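Local coordinates for protein putative laminarinase (Phanerochaete chrysosporium, PDB 2WNE) that probably hydrolyses O-glycosidic bonds in laminarin-like beta-glucans and binds glucose units in its cleft, at residues G97-A102 against D256-A261; G108-G113 against T131-A136. The protein carries 1 engineered substitution. All coordinates share one frame; numbering follows the deposited sequence.

Contact 1: residues G97-A102 against D256-A261. With BGC (beta-D-glucopyranose), chain B; BGC (beta-D-glucopyranose), chain C; GLC (alpha-D-glucopyranose), chain D; BGC (beta-D-glucopyranose), chain E.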
loop_
_atom_site.group_PDB
_atom_site.type_symbol
_atom_site.label_atom_id
_atom_site.label_comp_id
_atom_site.label_asym_id
_atom_site.label_seq_id
_atom_site.Cartn_x
_atom_site.Cartn_y
_atom_site.Cartn_z
ATOM N N GLY A 97 0.394 13.862 -8.161
ATOM C CA GLY A 97 1.379 14.005 -7.114
ATOM C C GLY A 97 1.231 12.973 -5.992
ATOM O O GLY A 97 2.206 12.740 -5.255
ATOM N N THR A 98 0.048 12.355 -5.863
ATOM C CA THR A 98 -0.179 11.395 -4.761
ATOM C C THR A 98 0.599 10.092 -4.940
ATOM O O THR A 98 0.748 9.563 -6.071
ATOM C CB THR A 98 -1.673 11.009 -4.537
ATOM O OG1 THR A 98 -2.175 10.345 -5.697
ATOM C CG2 THR A 98 -2.527 12.240 -4.193
ATOM N N TRP A 99 1.092 9.584 -3.815
ATOM C CA TRP A 99 1.811 8.311 -3.802
ATOM C C TRP A 99 1.393 7.553 -2.539
ATOM O O TRP A 99 2.078 7.600 -1.523
ATOM C CB TRP A 99 3.321 8.542 -3.944
ATOM C CG TRP A 99 4.216 7.325 -3.865
ATOM C CD1 TRP A 99 3.839 5.995 -3.848
ATOM C CD2 TRP A 99 5.651 7.334 -3.791
ATOM N NE1 TRP A 99 4.956 5.190 -3.765
ATOM C CE2 TRP A 99 6.078 5.984 -3.719
ATOM C CE3 TRP A 99 6.621 8.354 -3.765
ATOM C CZ2 TRP A 99 7.441 5.631 -3.626
ATOM C CZ3 TRP A 99 7.979 7.998 -3.687
ATOM C CH2 TRP A 99 8.369 6.657 -3.606
ATOM N N PRO A 100 0.229 6.857 -2.610
ATOM C CA PRO A 100 -0.260 6.079 -1.466
ATOM C C PRO A 100 0.269 4.655 -1.487
ATOM O O PRO A 100 0.557 4.132 -2.559
ATOM C CB PRO A 100 -1.770 6.054 -1.678
ATOM C CG PRO A 100 -1.957 6.165 -3.230
ATOM C CD PRO A 100 -0.671 6.772 -3.788
ATOM N N ALA A 101 0.362 4.030 -0.316
ATOM C CA ALA A 101 0.712 2.623 -0.247
ATOM C C ALA A 101 0.099 1.948 0.972
ATOM O O ALA A 101 -0.076 2.596 2.006
ATOM C CB ALA A 101 2.268 2.428 -0.235
ATOM N N ALA A 102 -0.262 0.669 0.796
ATOM C CA ALA A 102 -0.511 -0.292 1.882
ATOM C C ALA A 102 0.529 -1.395 1.671
ATOM O O ALA A 102 0.580 -2.017 0.608
ATOM C CB ALA A 102 -1.897 -0.879 1.798
ATOM N N ASP A 256 10.871 10.393 -4.558
ATOM C CA ASP A 256 11.797 9.625 -5.423
ATOM C C ASP A 256 11.174 8.916 -6.631
ATOM O O ASP A 256 11.819 8.775 -7.667
ATOM C CB ASP A 256 12.667 8.698 -4.573
ATOM C CG ASP A 256 13.592 9.480 -3.633
ATOM O OD1 ASP A 256 13.813 10.692 -3.881
ATOM O OD2 ASP A 256 14.100 8.898 -2.661
ATOM N N TRP A 257 9.902 8.528 -6.514
ATOM C CA TRP A 257 9.190 7.941 -7.634
ATOM C C TRP A 257 8.187 8.924 -8.277
ATOM O O TRP A 257 8.408 9.391 -9.416
ATOM C CB TRP A 257 8.550 6.606 -7.205
ATOM C CG TRP A 257 7.798 5.859 -8.292
ATOM C CD1 TRP A 257 7.903 6.039 -9.659
ATOM C CD2 TRP A 257 6.861 4.789 -8.104
ATOM N NE1 TRP A 257 7.065 5.168 -10.318
ATOM C CE2 TRP A 257 6.421 4.384 -9.394
ATOM C CE3 TRP A 257 6.315 4.162 -6.970
ATOM C CZ2 TRP A 257 5.465 3.375 -9.579
ATOM C CZ3 TRP A 257 5.378 3.154 -7.158
ATOM C CH2 TRP A 257 4.964 2.767 -8.452
ATOM N N ALA A 258 7.099 9.250 -7.569
ATOM C CA ALA A 258 6.031 10.124 -8.100
ATOM C C ALA A 258 6.505 11.507 -8.596
ATOM O O ALA A 258 5.898 12.085 -9.501
ATOM C CB ALA A 258 4.909 10.294 -7.054
ATOM N N GLY A 259 7.584 12.024 -7.996
ATOM C CA GLY A 259 8.081 13.374 -8.300
ATOM C C GLY A 259 8.964 13.541 -9.531
ATOM O O GLY A 259 9.197 14.655 -9.968
ATOM N N GLN A 260 9.466 12.437 -10.091
ATOM C CA GLN A 260 10.250 12.488 -11.333
ATOM C C GLN A 260 9.417 13.149 -12.413
ATOM O O GLN A 260 8.272 12.766 -12.627
ATOM C CB GLN A 260 10.656 11.082 -11.774
ATOM C CG GLN A 260 11.489 10.301 -10.740
ATOM C CD GLN A 260 11.911 8.948 -11.279
ATOM O OE1 GLN A 260 11.955 8.764 -12.492
ATOM N NE2 GLN A 260 12.210 7.998 -10.396
ATOM N N ALA A 261 9.988 14.151 -13.083
ATOM C CA ALA A 261 9.291 14.883 -14.135
ATOM C C ALA A 261 8.678 13.995 -15.257
ATOM O O ALA A 261 7.516 14.155 -15.611
ATOM C CB ALA A 261 10.195 15.971 -14.699
HETATM C C2 BGC B . 9.644 2.966 -5.060
HETATM C C3 BGC B . 8.962 1.704 -4.539
HETATM C C4 BGC B . 8.113 0.975 -5.581
HETATM C C5 BGC B . 8.903 0.817 -6.877
HETATM C C6 BGC B . 8.018 0.250 -7.991
HETATM C C1 BGC B . 10.352 2.688 -6.375
HETATM O O2 BGC B . 10.585 3.408 -4.113
HETATM O O3 BGC B . 8.150 2.042 -3.454
HETATM O O4 BGC B . 7.706 -0.283 -5.086
HETATM O O5 BGC B . 9.433 2.081 -7.277
HETATM O O6 BGC B . 8.799 0.084 -9.158
HETATM C C2 BGC C . 12.862 5.085 -7.355
HETATM C C3 BGC C . 11.972 3.874 -7.658
HETATM C C4 BGC C . 11.533 3.833 -9.127
HETATM C C5 BGC C . 12.661 4.159 -10.106
HETATM C C6 BGC C . 12.030 4.547 -11.439
HETATM C C1 BGC C . 13.974 5.294 -8.386
HETATM O O2 BGC C . 13.463 4.948 -6.082
HETATM O O3 BGC C . 10.818 3.958 -6.854
HETATM O O4 BGC C . 11.006 2.556 -9.431
HETATM O O5 BGC C . 13.474 5.249 -9.700
HETATM O O6 BGC C . 12.883 4.053 -12.448
HETATM C C1 GLC D . 8.228 0.780 -1.279
HETATM C C2 GLC D . 9.600 1.227 -0.723
HETATM C C3 GLC D . 9.409 2.228 0.422
HETATM C C4 GLC D . 8.155 3.090 0.226
HETATM C C5 GLC D . 6.919 2.186 0.281
HETATM C C6 GLC D . 5.575 2.891 0.102
HETATM O O1 GLC D . 8.282 -0.571 -1.673
HETATM O O2 GLC D . 10.475 0.159 -0.392
HETATM O O3 GLC D . 10.532 3.057 0.479
HETATM O O4 GLC D . 8.056 4.020 1.286
HETATM O O5 GLC D . 7.005 1.068 -0.586
HETATM O O6 GLC D . 5.442 3.399 -1.227
HETATM C C2 BGC E . 16.062 7.358 -6.556
HETATM C C3 BGC E . 15.881 6.678 -7.911
HETATM C C4 BGC E . 16.518 7.550 -8.998
HETATM C C5 BGC E . 17.955 7.954 -8.639
HETATM C C6 BGC E . 18.515 9.004 -9.592
HETATM C C1 BGC E . 17.530 7.714 -6.254
HETATM O O2 BGC E . 15.497 6.562 -5.534
HETATM O O3 BGC E . 14.502 6.611 -8.171
HETATM O O4 BGC E . 16.462 6.869 -10.236
HETATM O O5 BGC E . 18.076 8.470 -7.319
HETATM O O6 BGC E . 17.871 10.255 -9.448
#
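W99 and W257 meet as an offset edge-to-face aromatic pair: the benzo edge of W257 is directed at the indole face of W99, the W99 five-membered and W257 six-membered ring centroids lying 5.3 Å apart with the planes at 85°. A CH-pi contact uses the same face, with W257 CB 3.8 Å from the centroid of the W99 six-membered ring and 21° off its normal. Apolar packing continues at the base of the indole, where W99 CB lies 3.9 Å from A258 CB; CG stands anti to the backbone N (chi1 176°), which carries the ring from strand 98-105 toward W257 and A258 of the short helix 255-258.

The polar groups are satisfied within 256-261 or by neighbours. W99 NE1 is hydrogen-bonded to E120 and D256 OD2 to H28, while Q260 NE2 donates to D256 O at 2.9 Å, a bond internal to its segment. The bond from Q260 NE2 to O5 of the chain C glucose, 3.1 Å long, is weak.

O3 of the chain B glucose lies at the W99 edge, 3.7 Å from W99 CZ2, and the chain B and C glucoses cover one face of W257. Replacing W99 with alanine would probably leave the W257 edge without its aromatic partner and E120 without this N-H donor. Such an aromatic-lined wall is characteristic of the glucan-binding cleft on the beta-sandwich of family 16.

Contact 2: residues G108-G113 against T131-A136. With BGC (beta-D-glucopyranose), chain F; BGC (beta-D-glucopyranose), chain B; GLC (alpha-D-glucopyranose), chain D.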
loop_
_atom_site.group_PDB
_atom_site.type_symbol
_atom_site.label_atom_id
_atom_site.label_comp_id
_atom_site.label_asym_id
_atom_site.label_seq_id
_atom_site.Cartn_x
_atom_site.Cartn_y
_atom_site.Cartn_z
ATOM N N GLY A 108 13.650 -1.157 10.479
ATOM C CA GLY A 108 14.901 -1.167 11.234
ATOM C C GLY A 108 16.102 -1.793 10.544
ATOM O O GLY A 108 17.236 -1.551 10.961
ATOM N N ASP A 109 15.869 -2.592 9.499
ATOM C CA ASP A 109 16.979 -3.187 8.745
ATOM C C ASP A 109 16.768 -3.212 7.225
ATOM O O ASP A 109 17.408 -4.015 6.519
ATOM C CB ASP A 109 17.288 -4.600 9.253
ATOM C CG ASP A 109 16.120 -5.539 9.095
ATOM O OD1 ASP A 109 15.087 -5.159 8.480
ATOM O OD2 ASP A 109 16.252 -6.679 9.573
ATOM N N TRP A 110 15.864 -2.352 6.748
ATOM C CA TRP A 110 15.551 -2.206 5.323
ATOM C C TRP A 110 16.867 -2.060 4.518
ATOM O O TRP A 110 17.763 -1.318 4.939
ATOM C CB TRP A 110 14.586 -1.021 5.080
ATOM C CG TRP A 110 13.939 -1.069 3.699
ATOM C CD1 TRP A 110 12.708 -1.584 3.391
ATOM C CD2 TRP A 110 14.510 -0.623 2.445
ATOM N NE1 TRP A 110 12.468 -1.482 2.040
ATOM C CE2 TRP A 110 13.548 -0.896 1.431
ATOM C CE3 TRP A 110 15.724 -0.009 2.084
ATOM C CZ2 TRP A 110 13.766 -0.580 0.062
ATOM C CZ3 TRP A 110 15.948 0.303 0.728
ATOM C CH2 TRP A 110 14.966 0.020 -0.264
ATOM N N PRO A 111 17.000 -2.792 3.385
ATOM C CA PRO A 111 16.039 -3.719 2.750
ATOM C C PRO A 111 16.112 -5.206 3.163
ATOM O O PRO A 111 15.426 -6.045 2.554
ATOM C CB PRO A 111 16.397 -3.593 1.262
ATOM C CG PRO A 111 17.904 -3.396 1.280
ATOM C CD PRO A 111 18.228 -2.644 2.569
ATOM N N ASN A 112 16.895 -5.526 4.191
ATOM C CA ASN A 112 17.232 -6.934 4.492
ATOM C C ASN A 112 16.129 -7.729 5.196
ATOM O O ASN A 112 16.114 -8.956 5.161
ATOM C CB ASN A 112 18.564 -7.028 5.258
ATOM C CG ASN A 112 19.749 -6.587 4.417
ATOM O OD1 ASN A 112 19.953 -7.072 3.291
ATOM N ND2 ASN A 112 20.523 -5.644 4.944
ATOM N N GLY A 113 15.217 -7.018 5.840
ATOM C CA GLY A 113 14.001 -7.627 6.381
ATOM C C GLY A 113 12.862 -7.613 5.365
ATOM O O GLY A 113 11.730 -7.992 5.686
ATOM N N THR A 131 4.813 -5.330 -5.376
ATOM C CA THR A 131 6.270 -5.318 -5.527
ATOM C C THR A 131 6.983 -5.762 -4.252
ATOM O O THR A 131 6.588 -5.382 -3.140
ATOM C CB THR A 131 6.799 -3.887 -5.924
ATOM O OG1 THR A 131 5.938 -3.326 -6.910
ATOM C CG2 THR A 131 8.259 -3.939 -6.493
ATOM N N LEU A 132 8.024 -6.575 -4.429
ATOM C CA LEU A 132 8.939 -6.920 -3.330
ATOM C C LEU A 132 10.230 -6.155 -3.519
ATOM O O LEU A 132 10.686 -5.968 -4.659
ATOM C CB LEU A 132 9.281 -8.412 -3.298
ATOM C CG LEU A 132 8.214 -9.507 -3.384
ATOM C CD1 LEU A 132 8.894 -10.868 -3.124
ATOM C CD2 LEU A 132 7.081 -9.238 -2.404
ATOM N N HIS A 133 10.796 -5.687 -2.403
ATOM C CA HIS A 133 12.164 -5.171 -2.382
ATOM C C HIS A 133 12.962 -5.993 -1.402
ATOM O O HIS A 133 12.542 -6.170 -0.240
ATOM C CB HIS A 133 12.178 -3.690 -1.966
ATOM C CG HIS A 133 11.432 -2.801 -2.909
ATOM N ND1 HIS A 133 12.067 -1.962 -3.798
ATOM C CD2 HIS A 133 10.104 -2.634 -3.112
ATOM C CE1 HIS A 133 11.159 -1.310 -4.507
ATOM N NE2 HIS A 133 9.962 -1.695 -4.104
ATOM N N THR A 134 14.105 -6.511 -1.854
ATOM C CA THR A 134 14.986 -7.315 -0.998
ATOM C C THR A 134 16.482 -6.903 -1.119
ATOM O O THR A 134 16.829 -6.032 -1.929
ATOM C CB THR A 134 14.830 -8.829 -1.312
ATOM O OG1 THR A 134 15.308 -9.091 -2.635
ATOM C CG2 THR A 134 13.370 -9.270 -1.240
ATOM N N GLY A 135 17.349 -7.489 -0.279
ATOM C CA GLY A 135 18.796 -7.550 -0.572
ATOM C C GLY A 135 19.105 -8.578 -1.678
ATOM O O GLY A 135 18.188 -9.036 -2.404
ATOM N N ALA A 136 20.393 -8.955 -1.791
ATOM C CA ALA A 136 20.944 -9.715 -2.936
ATOM C C ALA A 136 20.377 -11.107 -3.062
ATOM O O ALA A 136 19.915 -11.680 -2.074
ATOM C CB ALA A 136 22.480 -9.801 -2.839
HETATM C C2 BGC F . 12.702 3.531 1.262
HETATM C C3 BGC F . 13.818 3.201 2.266
HETATM C C4 BGC F . 13.293 2.974 3.686
HETATM C C5 BGC F . 12.080 2.028 3.674
HETATM C C6 BGC F . 11.466 1.779 5.061
HETATM C C1 BGC F . 11.530 2.570 1.400
HETATM O O2 BGC F . 13.171 3.554 -0.072
HETATM O O3 BGC F . 14.688 4.298 2.355
HETATM O O4 BGC F . 14.363 2.481 4.465
HETATM O O5 BGC F . 11.103 2.527 2.758
HETATM O O6 BGC F . 10.897 2.942 5.632
HETATM C C2 BGC B . 9.644 2.966 -5.060
HETATM C C3 BGC B . 8.962 1.704 -4.539
HETATM C C4 BGC B . 8.113 0.975 -5.581
HETATM C C5 BGC B . 8.903 0.817 -6.877
HETATM C C6 BGC B . 8.018 0.250 -7.991
HETATM C C1 BGC B . 10.352 2.688 -6.375
HETATM O O2 BGC B . 10.585 3.408 -4.113
HETATM O O3 BGC B . 8.150 2.042 -3.454
HETATM O O4 BGC B . 7.706 -0.283 -5.086
HETATM O O5 BGC B . 9.433 2.081 -7.277
HETATM O O6 BGC B . 8.799 0.084 -9.158
HETATM C C1 GLC D . 8.228 0.780 -1.279
HETATM C C2 GLC D . 9.600 1.227 -0.723
HETATM C C3 GLC D . 9.409 2.228 0.422
HETATM C C4 GLC D . 8.155 3.090 0.226
HETATM C C5 GLC D . 6.919 2.186 0.281
HETATM C C6 GLC D . 5.575 2.891 0.102
HETATM O O1 GLC D . 8.282 -0.571 -1.673
HETATM O O2 GLC D . 10.475 0.159 -0.392
HETATM O O3 GLC D . 10.532 3.057 0.479
HETATM O O4 GLC D . 8.056 4.020 1.286
HETATM O O5 GLC D . 7.005 1.068 -0.586
HETATM O O6 GLC D . 5.442 3.399 -1.227
HETATM O O HOH W 1 16.033 -9.186 1.843
#
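W110 and H133 approach at a slant, W110 CZ2 being 4.0 Å from H133 CB, and both rings come up to O2 of the alpha-glucose, W110 also meeting the chain F glucose and H133 the chain B glucose. The W110 indole is layered. On one face lies the chain F glucose, whose C5 is 3.6 Å from W110 CG; on the opposite face P111 CB sits 3.6 Å above the plane of W110, over its centre. The cis peptide before P111 accompanies this fold-back of the proline against the preceding ring. W110 CG is anti to the backbone N (chi1 -164°), and the far end of the indole thereby comes nearer to strand 129-133 than its own CB direction would suggest.

H133 NE2 donates to O4 of the chain B glucose at 2.8 Å, with a nearly straight N-H...O angle of 164°, while O2 of the alpha-glucose stands 3.9 Å above one face of the H133 ring.

Behind the rings the backbones come close at P111, N112, T134 and G135. A water accepts from G135 N at 3.0 Å and, 3.3 Å from P111 O, may donate to it despite competing acceptors. A beta carbon at G135 would lie 2.8 Å from N112 OD1 and so would clash with the N112 amide in its present rotation.

The chemistry is therefore divided: van der Waals packing and a water that bonds G135 N and probably reaches P111 O join the segments, whereas the directional imidazole bond and one face of the indole are spent on carbohydrate.

Contacts 1 and 2 have centres about 19 Å apart and nearest atoms about 6 Å apart; bound sugar spans the interval, since both reach the chain B glucose and the alpha-glucose. Along the chain the order is 97-102, 108-113, 131-136, 256-261, which nests contact 2 inside the loop closed by contact 1. Each has one segment on the same mixed sheet, 97-102 on strand 98-105 and 131-136 on strand 129-133; strand 115-120 pairs with both, and 108-113 is in the loop joining 98-105 to it. E120, on that middle strand, hydrogen-bonds W99 and the alpha-glucose. The arrangement is consistent with the two contacts lining neighbouring parts of one sugar-binding cleft.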